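Local structure of BT_4661 (Bacteroides thetaiotaomicron, 4AK1) at residues Y83-A88 against V102-M107; F337-V342 against E412-T417; S473-E478 against V514-G519. The protein is a SusE-like, surface-located polysaccharide-binding protein of the heparin utilisation locus, which probably captures heparin and heparan sulphate at the cell surface. All blocks are in the same frame, centred on the assembly; numbering follows the deposited sequence.

Interaction 1 (Y83-A88 against V102-M107); sequences YKLSVA and VEINMM
Tyr-83 and Ile-104 face each other as an antiparallel hydrogen-bonded pair and satisfy each other's backbone twice: Tyr-83 N gives to Ile-104 O at 2.7 Å, and Ile-104 N returns a bond to Tyr-83 O at 2.8 Å. Two residues on, Leu-85 N reaches Val-102 O at 2.7 Å, while the return bond from Val-102 N to Leu-85 O is weak at 3.4 Å, so the ladder slackens there. Tyr-83 CG is anti to the carbonyl carbon (chi1 -69°), beside its own N, which lays the ring's CD1 edge along Ile-104 O, an atom in the ring plane. The same edge runs on to Met-106, whose CB sits 3.5 Å from Tyr-83 CE1. At the far end of the ring the phenol OH is satisfied by Pro-79 O, and Phe-56 and Phe-61 make edge-to-face pairs with the ring. A leucine in place of Tyr-83 would probably leave Pro-79 O without this phenol donor and open a gap beside Met-106 and the two phenylalanines. Further along this buried face Ile-104 CD1 fits against both methyls of Leu-85, 3.9 Å from CD2, and Val-102 CB backs on to Leu-85 CB. The other face carries Lys-84 and Glu-103, extended side by side; Lys-84 NZ stays 4.5 Å from Glu-103 OE2, short of a salt bridge. Asn-105 ND2 finds its acceptor in Asp-22 OD1, on strand 14-23. The pairing belongs to a classic antiparallel beta hairpin, 81-91 with 94-106, inside a mixed sheet, between strands 42-51 and 14-23.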
loop_
_atom_site.group_PDB
_atom_site.type_symbol
_atom_site.label_atom_id
_atom_site.label_comp_id
_atom_site.label_asym_id
_atom_site.label_seq_id
_atom_site.Cartn_x
_atom_site.Cartn_y
_atom_site.Cartn_z
ATOM N N TYR A 83 18.033 11.697 -32.639
ATOM C CA TYR A 83 17.844 12.481 -31.419
ATOM C C TYR A 83 16.397 12.382 -30.954
ATOM O O TYR A 83 15.473 12.382 -31.783
ATOM C CB TYR A 83 18.188 13.961 -31.651
ATOM C CG TYR A 83 19.665 14.243 -31.877
ATOM C CD1 TYR A 83 20.238 14.089 -33.141
ATOM C CD2 TYR A 83 20.482 14.679 -30.831
ATOM C CE1 TYR A 83 21.587 14.343 -33.361
ATOM C CE2 TYR A 83 21.843 14.924 -31.031
ATOM C CZ TYR A 83 22.391 14.754 -32.306
ATOM O OH TYR A 83 23.734 15.005 -32.533
ATOM N N LYS A 84 16.202 12.264 -29.640
ATOM C CA LYS A 84 14.857 12.293 -29.059
ATOM C C LYS A 84 14.763 13.425 -28.052
ATOM O O LYS A 84 15.636 13.571 -27.179
ATOM C CB LYS A 84 14.486 10.955 -28.421
ATOM C CG LYS A 84 14.506 9.802 -29.412
ATOM C CD LYS A 84 14.092 8.492 -28.773
ATOM C CE LYS A 84 14.161 7.369 -29.796
ATOM N NZ LYS A 84 13.746 6.084 -29.176
ATOM N N LEU A 85 13.722 14.241 -28.212
ATOM C CA LEU A 85 13.545 15.455 -27.430
ATOM C C LEU A 85 12.359 15.273 -26.499
ATOM O O LEU A 85 11.283 14.842 -26.926
ATOM C CB LEU A 85 13.309 16.683 -28.333
ATOM C CG LEU A 85 14.529 17.253 -29.077
ATOM C CD1 LEU A 85 15.178 16.230 -30.004
ATOM C CD2 LEU A 85 14.143 18.502 -29.874
ATOM N N SER A 86 12.558 15.587 -25.228
ATOM C CA SER A 86 11.436 15.625 -24.291
ATOM C C SER A 86 11.030 17.087 -24.075
ATOM O O SER A 86 11.886 17.970 -23.949
ATOM C CB SER A 86 11.793 14.941 -22.978
ATOM O OG SER A 86 12.201 13.599 -23.192
ATOM N N VAL A 87 9.725 17.337 -24.055
ATOM C CA VAL A 87 9.205 18.703 -24.035
ATOM C C VAL A 87 8.220 18.916 -22.890
ATOM O O VAL A 87 7.353 18.076 -22.635
ATOM C CB VAL A 87 8.522 19.074 -25.377
ATOM C CG1 VAL A 87 7.874 20.460 -25.297
ATOM C CG2 VAL A 87 9.529 19.030 -26.513
ATOM N N ALA A 88 8.368 20.050 -22.209
ATOM C CA ALA A 88 7.391 20.476 -21.216
ATOM C C ALA A 88 6.755 21.796 -21.645
ATOM O O ALA A 88 7.378 22.601 -22.358
ATOM C CB ALA A 88 8.042 20.620 -19.849
ATOM N N VAL A 102 9.392 14.336 -29.667
ATOM C CA VAL A 102 9.943 14.728 -30.957
ATOM C C VAL A 102 11.201 13.921 -31.242
ATOM O O VAL A 102 12.095 13.836 -30.379
ATOM C CB VAL A 102 10.289 16.237 -30.979
ATOM C CG1 VAL A 102 11.093 16.600 -32.228
ATOM C CG2 VAL A 102 9.019 17.066 -30.914
ATOM N N GLU A 103 11.263 13.339 -32.445
ATOM C CA GLU A 103 12.438 12.602 -32.939
ATOM C C GLU A 103 13.053 13.319 -34.142
ATOM O O GLU A 103 12.339 13.681 -35.082
ATOM C CB GLU A 103 12.069 11.174 -33.364
ATOM C CG GLU A 103 11.462 10.337 -32.253
ATOM C CD GLU A 103 11.355 8.863 -32.607
ATOM O OE1 GLU A 103 11.837 8.445 -33.684
ATOM O OE2 GLU A 103 10.776 8.120 -31.795
ATOM N N ILE A 104 14.366 13.533 -34.093
ATOM C CA ILE A 104 15.100 14.185 -35.180
ATOM C C ILE A 104 16.294 13.339 -35.592
ATOM O O ILE A 104 17.170 13.033 -34.781
ATOM C CB ILE A 104 15.570 15.605 -34.810
ATOM C CG1 ILE A 104 14.365 16.467 -34.411
ATOM C CG2 ILE A 104 16.323 16.248 -35.978
ATOM C CD1 ILE A 104 14.740 17.710 -33.623
ATOM N N ASN A 105 16.298 12.941 -36.857
ATOM C CA ASN A 105 17.395 12.158 -37.409
ATOM C C ASN A 105 18.424 13.091 -38.055
ATOM O O ASN A 105 18.179 13.643 -39.129
ATOM C CB ASN A 105 16.844 11.118 -38.400
ATOM C CG ASN A 105 17.910 10.177 -38.916
ATOM O OD1 ASN A 105 18.827 9.791 -38.186
ATOM N ND2 ASN A 105 17.797 9.801 -40.182
ATOM N N MET A 106 19.568 13.282 -37.384
ATOM C CA MET A 106 20.653 14.084 -37.950
ATOM C C MET A 106 21.536 13.222 -38.851
ATOM O O MET A 106 22.178 12.275 -38.386
ATOM C CB MET A 106 21.494 14.720 -36.837
ATOM C CG MET A 106 22.738 15.451 -37.317
ATOM S SD MET A 106 22.383 16.990 -38.210
ATOM C CE MET A 106 21.706 18.021 -36.913
ATOM N N MET A 107 21.587 13.573 -40.133
ATOM C CA MET A 107 22.371 12.828 -41.113
ATOM C C MET A 107 23.735 13.461 -41.376
ATOM O O MET A 107 23.980 14.616 -41.007
ATOM C CB MET A 107 21.586 12.698 -42.420
ATOM C CG MET A 107 20.291 11.919 -42.268
ATOM S SD MET A 107 19.421 11.694 -43.833
ATOM C CE MET A 107 18.937 13.363 -44.225
#

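Interaction 2 (F337-V342 against E412-T417); sequences FGYADV and ETATFT. With NA (sodium ion), chain B.
Asp-341 meets Thr-417 at one end of this contact, and Phe-337 closes over Ala-414 toward the other. Tyr-339, between them, can be followed outward. Its CB lies 3.6 Å from Phe-416 CD1; CG, anti to the carbonyl carbon (chi1 -56°), stays close to that same carbon and carries the ring on to Ala-414. There CD1 comes within 4.1 Å of Ala-414 CB, which stands at the ring's edge, while Phe-416 CE1 lies over one face; the two aromatic planes are turned 49° apart. At the tip, OH bonds to Gly-384 O. Tyr-339 O binds a sodium ion at 2.2 Å. One of the ion's waters accepts from Tyr-339 N and donates to Thr-415 O; a second lies within hydrogen-bonding distance of Thr-415 O and Asp-341 OD1. Ala-414 CB also makes a CH-pi contact with the Phe-337 ring. Thr-417 N donates to Asp-341 OD1, 2.9 Å away, approaching from well above the carboxylate plane, while OD2 bonds to Thr-415 OG1 of the second subunit. Val-342 N bonds to Thr-417 O, 2.8 Å. The 337-342 loop thus runs alongside strand 410-421 into parallel strand 342-345, outermost of its sheet within this chain; strand 397-407 flanks 410-421 on its other side, and Ile-352 and Ile-386 pack on Tyr-339 and Phe-416.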
loop_
_atom_site.group_PDB
_atom_site.type_symbol
_atom_site.label_atom_id
_atom_site.label_comp_id
_atom_site.label_asym_id
_atom_site.label_seq_id
_atom_site.Cartn_x
_atom_site.Cartn_y
_atom_site.Cartn_z
ATOM N N PHE A 337 -12.463 47.366 -12.625
ATOM C CA PHE A 337 -13.266 46.148 -12.691
ATOM C C PHE A 337 -12.946 45.274 -11.482
ATOM O O PHE A 337 -11.818 44.827 -11.327
ATOM C CB PHE A 337 -13.046 45.386 -14.015
ATOM C CG PHE A 337 -13.803 44.075 -14.103
ATOM C CD1 PHE A 337 -15.144 43.988 -13.710
ATOM C CD2 PHE A 337 -13.187 42.935 -14.610
ATOM C CE1 PHE A 337 -15.837 42.785 -13.788
ATOM C CE2 PHE A 337 -13.877 41.734 -14.708
ATOM C CZ PHE A 337 -15.198 41.651 -14.287
ATOM N N GLY A 338 -13.938 45.064 -10.619
ATOM C CA GLY A 338 -13.762 44.247 -9.417
ATOM C C GLY A 338 -15.038 43.940 -8.657
ATOM O O GLY A 338 -16.099 44.536 -8.926
ATOM N N TYR A 339 -14.943 42.987 -7.734
ATOM C CA TYR A 339 -16.055 42.598 -6.870
ATOM C C TYR A 339 -15.543 42.563 -5.445
ATOM O O TYR A 339 -14.379 42.237 -5.213
ATOM C CB TYR A 339 -16.587 41.187 -7.202
ATOM C CG TYR A 339 -17.013 40.973 -8.647
ATOM C CD1 TYR A 339 -16.073 40.651 -9.622
ATOM C CD2 TYR A 339 -18.353 41.107 -9.037
ATOM C CE1 TYR A 339 -16.442 40.464 -10.946
ATOM C CE2 TYR A 339 -18.742 40.920 -10.363
ATOM C CZ TYR A 339 -17.776 40.589 -11.317
ATOM O OH TYR A 339 -18.102 40.392 -12.641
ATOM N N ALA A 340 -16.411 42.871 -4.489
ATOM C CA ALA A 340 -16.073 42.702 -3.078
ATOM C C ALA A 340 -16.096 41.216 -2.720
ATOM O O ALA A 340 -16.850 40.439 -3.319
ATOM C CB ALA A 340 -17.078 43.468 -2.218
ATOM N N ASP A 341 -15.296 40.817 -1.730
ATOM C CA ASP A 341 -15.438 39.476 -1.165
ATOM C C ASP A 341 -16.826 39.327 -0.523
ATOM O O ASP A 341 -17.397 40.318 -0.058
ATOM C CB ASP A 341 -14.336 39.200 -0.147
ATOM C CG ASP A 341 -12.988 38.902 -0.806
ATOM O OD1 ASP A 341 -12.877 38.921 -2.051
ATOM O OD2 ASP A 341 -12.024 38.647 -0.063
ATOM N N VAL A 342 -17.361 38.105 -0.519
ATOM C CA VAL A 342 -18.753 37.835 -0.107
ATOM C C VAL A 342 -18.806 36.732 0.948
ATOM O O VAL A 342 -18.163 35.680 0.812
ATOM C CB VAL A 342 -19.635 37.433 -1.311
ATOM C CG1 VAL A 342 -21.038 36.980 -0.881
ATOM C CG2 VAL A 342 -19.754 38.590 -2.280
ATOM N N GLU A 412 -9.477 41.976 -18.965
ATOM C CA GLU A 412 -9.108 42.176 -17.574
ATOM C C GLU A 412 -9.864 41.149 -16.725
ATOM O O GLU A 412 -11.068 40.959 -16.900
ATOM C CB GLU A 412 -9.418 43.614 -17.147
ATOM C CG GLU A 412 -9.091 43.941 -15.689
ATOM C CD GLU A 412 -7.718 44.562 -15.481
ATOM O OE1 GLU A 412 -6.921 44.663 -16.445
ATOM O OE2 GLU A 412 -7.431 44.973 -14.332
ATOM N N THR A 413 -9.144 40.462 -15.842
ATOM C CA THR A 413 -9.763 39.471 -14.966
ATOM C C THR A 413 -9.786 40.004 -13.532
ATOM O O THR A 413 -8.817 40.622 -13.072
ATOM C CB THR A 413 -9.052 38.105 -15.083
ATOM O OG1 THR A 413 -9.084 37.683 -16.453
ATOM C CG2 THR A 413 -9.706 37.035 -14.225
ATOM N N ALA A 414 -10.902 39.779 -12.856
ATOM C CA ALA A 414 -11.101 40.169 -11.461
ATOM C C ALA A 414 -11.321 38.910 -10.637
ATOM O O ALA A 414 -11.889 37.923 -11.133
ATOM C CB ALA A 414 -12.314 41.083 -11.326
ATOM N N THR A 415 -10.913 38.951 -9.373
ATOM C CA THR A 415 -11.055 37.792 -8.477
ATOM C C THR A 415 -11.759 38.229 -7.200
ATOM O O THR A 415 -11.498 39.314 -6.698
ATOM C CB THR A 415 -9.659 37.206 -8.132
ATOM O OG1 THR A 415 -8.945 36.943 -9.343
ATOM C CG2 THR A 415 -9.763 35.906 -7.323
ATOM N N PHE A 416 -12.653 37.389 -6.682
ATOM C CA PHE A 416 -13.151 37.575 -5.320
ATOM C C PHE A 416 -13.252 36.249 -4.605
ATOM O O PHE A 416 -13.225 35.168 -5.233
ATOM C CB PHE A 416 -14.507 38.331 -5.263
ATOM C CG PHE A 416 -15.673 37.578 -5.875
ATOM C CD1 PHE A 416 -15.939 37.675 -7.244
ATOM C CD2 PHE A 416 -16.517 36.798 -5.091
ATOM C CE1 PHE A 416 -17.019 37.005 -7.816
ATOM C CE2 PHE A 416 -17.603 36.115 -5.652
ATOM C CZ PHE A 416 -17.856 36.218 -7.022
ATOM N N THR A 417 -13.372 36.341 -3.285
ATOM C CA THR A 417 -13.579 35.177 -2.441
ATOM C C THR A 417 -15.042 35.101 -1.981
ATOM O O THR A 417 -15.594 36.089 -1.480
ATOM C CB THR A 417 -12.612 35.223 -1.244
ATOM O OG1 THR A 417 -11.266 35.173 -1.742
ATOM C CG2 THR A 417 -12.840 34.056 -0.270
HETATM NA NA NA B . -12.273 42.896 -5.252
HETATM O O HOH W 1 -9.836 47.021 -13.897
HETATM O O HOH W 2 -12.167 41.986 -7.458
HETATM O O HOH W 3 -11.917 40.827 -4.068
HETATM O O HOH W 4 -9.638 42.944 -5.422
HETATM O O HOH W 5 -12.070 43.814 -3.692
#

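Interaction 3 (S473-E478 against V514-G519); sequences SSLKWE and VTATAG. With NA (sodium ion), chain C.
Trp-477 CG is anti to the carbonyl carbon, beside its own N (chi1 -58°), and a chi2 of 87° turns one indole face to Ala-516. The methyl CB of Ala-516 lies over the six-membered ring, 3.9 Å from its centroid, in a CH-pi contact displaced toward the rim. Val-514 arrives in the plane of the indole instead: its CG1 branch meets Trp-477 CE3 at 3.6 Å. Leu-475 has CG beside its own N (chi1 -62°), which directs CD2 to Ala-518 CB and CD1 to Ala-516 CB on the same buried face. Phe-430 adds an edge-to-face partner to the tryptophan.

Beneath these side chains two antiparallel hydrogen-bonded pairs join the strands. Lys-476 and Thr-517 exchange bonds, with Lys-476 N to Thr-517 O at 3.0 Å, and Glu-478 and Thr-515 do the same, with Glu-478 N to Thr-515 O at 2.9 Å. On the opposite face Glu-478 lies alongside Thr-515, and a water lies within hydrogen-bonding distance of Glu-478 OE1, Thr-515 O and Thr-517 OG1; Thr-517 OG1 is also hydrogen-bonded to Ser-526 OG.

At the start of 473-478 the sodium ion is held by Ser-473 O at 2.5 Å, Leu-475 O at 2.4 Å and Ser-495 O, together with waters. One of those waters accepts the indole N-H of Trp-477 in the ring plane, so the ion's shell and the apolar contact share a residue. All three protein ligands are neutral carbonyl oxygens, as suits a hard, monovalent cation that needs no carboxylate, and through them the ion ties the backbone at Ser-473 and Leu-475 to Ser-495, bringing two separate parts of the chain together.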
loop_
_atom_site.group_PDB
_atom_site.type_symbol
_atom_site.label_atom_id
_atom_site.label_comp_id
_atom_site.label_asym_id
_atom_site.label_seq_id
_atom_site.Cartn_x
_atom_site.Cartn_y
_atom_site.Cartn_z
ATOM N N SER A 473 -41.666 20.683 15.247
ATOM C CA SER A 473 -42.592 21.756 15.640
ATOM C C SER A 473 -42.191 23.165 15.158
ATOM O O SER A 473 -43.061 24.029 14.973
ATOM C CB SER A 473 -42.881 21.736 17.153
ATOM O OG SER A 473 -41.814 22.342 17.861
ATOM N N SER A 474 -40.897 23.382 14.918
ATOM C CA SER A 474 -40.401 24.667 14.417
ATOM C C SER A 474 -40.817 24.985 12.969
ATOM O O SER A 474 -40.700 26.127 12.534
ATOM C CB SER A 474 -38.870 24.742 14.542
ATOM O OG SER A 474 -38.248 23.946 13.540
ATOM N N LEU A 475 -41.274 23.989 12.218
ATOM C CA LEU A 475 -41.656 24.219 10.823
ATOM C C LEU A 475 -43.022 24.907 10.681
ATOM O O LEU A 475 -43.908 24.686 11.493
ATOM C CB LEU A 475 -41.635 22.907 10.027
ATOM C CG LEU A 475 -40.257 22.237 9.940
ATOM C CD1 LEU A 475 -40.341 20.862 9.296
ATOM C CD2 LEU A 475 -39.290 23.148 9.186
ATOM N N LYS A 476 -43.158 25.729 9.639
ATOM C CA LYS A 476 -44.448 26.253 9.181
ATOM C C LYS A 476 -44.768 25.629 7.813
ATOM O O LYS A 476 -43.851 25.220 7.088
ATOM C CB LYS A 476 -44.410 27.775 9.072
ATOM C CG LYS A 476 -44.326 28.478 10.423
ATOM C CD LYS A 476 -43.950 29.951 10.294
ATOM C CE LYS A 476 -45.050 30.805 9.658
ATOM N NZ LYS A 476 -44.794 32.266 9.786
ATOM N N TRP A 477 -46.047 25.580 7.460
ATOM C CA TRP A 477 -46.515 24.712 6.372
ATOM C C TRP A 477 -47.431 25.402 5.398
ATOM O O TRP A 477 -48.267 26.202 5.792
ATOM C CB TRP A 477 -47.251 23.519 6.977
ATOM C CG TRP A 477 -46.368 22.741 7.924
ATOM C CD1 TRP A 477 -46.168 22.973 9.278
ATOM C CD2 TRP A 477 -45.515 21.584 7.598
ATOM N NE1 TRP A 477 -45.281 22.068 9.805
ATOM C CE2 TRP A 477 -44.851 21.203 8.848
ATOM C CE3 TRP A 477 -45.251 20.856 6.439
ATOM C CZ2 TRP A 477 -43.956 20.141 8.913
ATOM C CZ3 TRP A 477 -44.350 19.782 6.514
ATOM C CH2 TRP A 477 -43.706 19.442 7.725
ATOM N N GLU A 478 -47.269 25.072 4.117
ATOM C CA GLU A 478 -48.148 25.531 3.039
ATOM C C GLU A 478 -48.468 24.335 2.149
ATOM O O GLU A 478 -47.695 23.367 2.095
ATOM C CB GLU A 478 -47.456 26.584 2.176
ATOM C CG GLU A 478 -47.044 27.869 2.876
ATOM C CD GLU A 478 -46.088 28.671 2.008
ATOM O OE1 GLU A 478 -44.934 28.248 1.777
ATOM O OE2 GLU A 478 -46.506 29.711 1.496
ATOM N N VAL A 514 -46.530 19.992 -0.719
ATOM C CA VAL A 514 -46.415 20.573 0.611
ATOM C C VAL A 514 -45.059 21.272 0.733
ATOM O O VAL A 514 -44.024 20.707 0.356
ATOM C CB VAL A 514 -46.523 19.506 1.721
ATOM C CG1 VAL A 514 -46.215 20.107 3.092
ATOM C CG2 VAL A 514 -47.905 18.839 1.705
ATOM N N THR A 515 -45.074 22.483 1.283
ATOM C CA THR A 515 -43.848 23.241 1.505
ATOM C C THR A 515 -43.711 23.499 2.998
ATOM O O THR A 515 -44.623 24.054 3.636
ATOM C CB THR A 515 -43.852 24.584 0.757
ATOM O OG1 THR A 515 -44.021 24.365 -0.648
ATOM C CG2 THR A 515 -42.520 25.385 1.013
ATOM N N ALA A 516 -42.591 23.047 3.548
ATOM C CA ALA A 516 -42.243 23.322 4.930
ATOM C C ALA A 516 -41.160 24.378 4.927
ATOM O O ALA A 516 -40.242 24.321 4.109
ATOM C CB ALA A 516 -41.740 22.059 5.622
ATOM N N THR A 517 -41.276 25.335 5.838
ATOM C CA THR A 517 -40.319 26.441 5.942
ATOM C C THR A 517 -39.792 26.539 7.364
ATOM O O THR A 517 -40.572 26.537 8.329
ATOM C CB THR A 517 -40.959 27.778 5.499
ATOM O OG1 THR A 517 -41.351 27.653 4.127
ATOM C CG2 THR A 517 -39.958 28.965 5.611
ATOM N N ALA A 518 -38.463 26.618 7.478
ATOM C CA ALA A 518 -37.783 26.878 8.750
ATOM C C ALA A 518 -37.272 28.316 8.782
ATOM O O ALA A 518 -36.601 28.759 7.855
ATOM C CB ALA A 518 -36.612 25.917 8.935
ATOM N N GLY A 519 -37.604 29.029 9.853
ATOM C CA GLY A 519 -37.089 30.375 10.084
ATOM C C GLY A 519 -37.928 31.415 9.378
ATOM O O GLY A 519 -39.013 31.120 8.886
HETATM NA NA NA C . -44.994 23.934 13.438
HETATM O O HOH W 6 -38.709 28.033 12.255
HETATM O O HOH W 7 -44.614 21.680 12.621
HETATM O O HOH W 8 -44.004 26.815 4.163
HETATM O O HOH W 9 -45.345 26.076 14.209
HETATM O O HOH W 10 -46.097 23.268 15.721
#

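The three contacts follow one another along an elongated chain, each in a different beta sheet; interactions 1 and 3 lie on opposite sides of its centre, 70 Å apart between centres. Interaction 1 is the most buried, an inner hairpin whose links are backbone bonds and apolar side chains, with no metal. Interactions 2 and 3 are partly buried, and each involves a strand outermost, within this chain, in a four-stranded sheet: in one a loop approaches its partner in parallel, in the other antiparallel strands pair. Both hold sodium with waters, interaction 2 through one backbone carbonyl, interaction 3 through two. Interaction 2 alone touches another subunit, and some of its polar side chains find partners there.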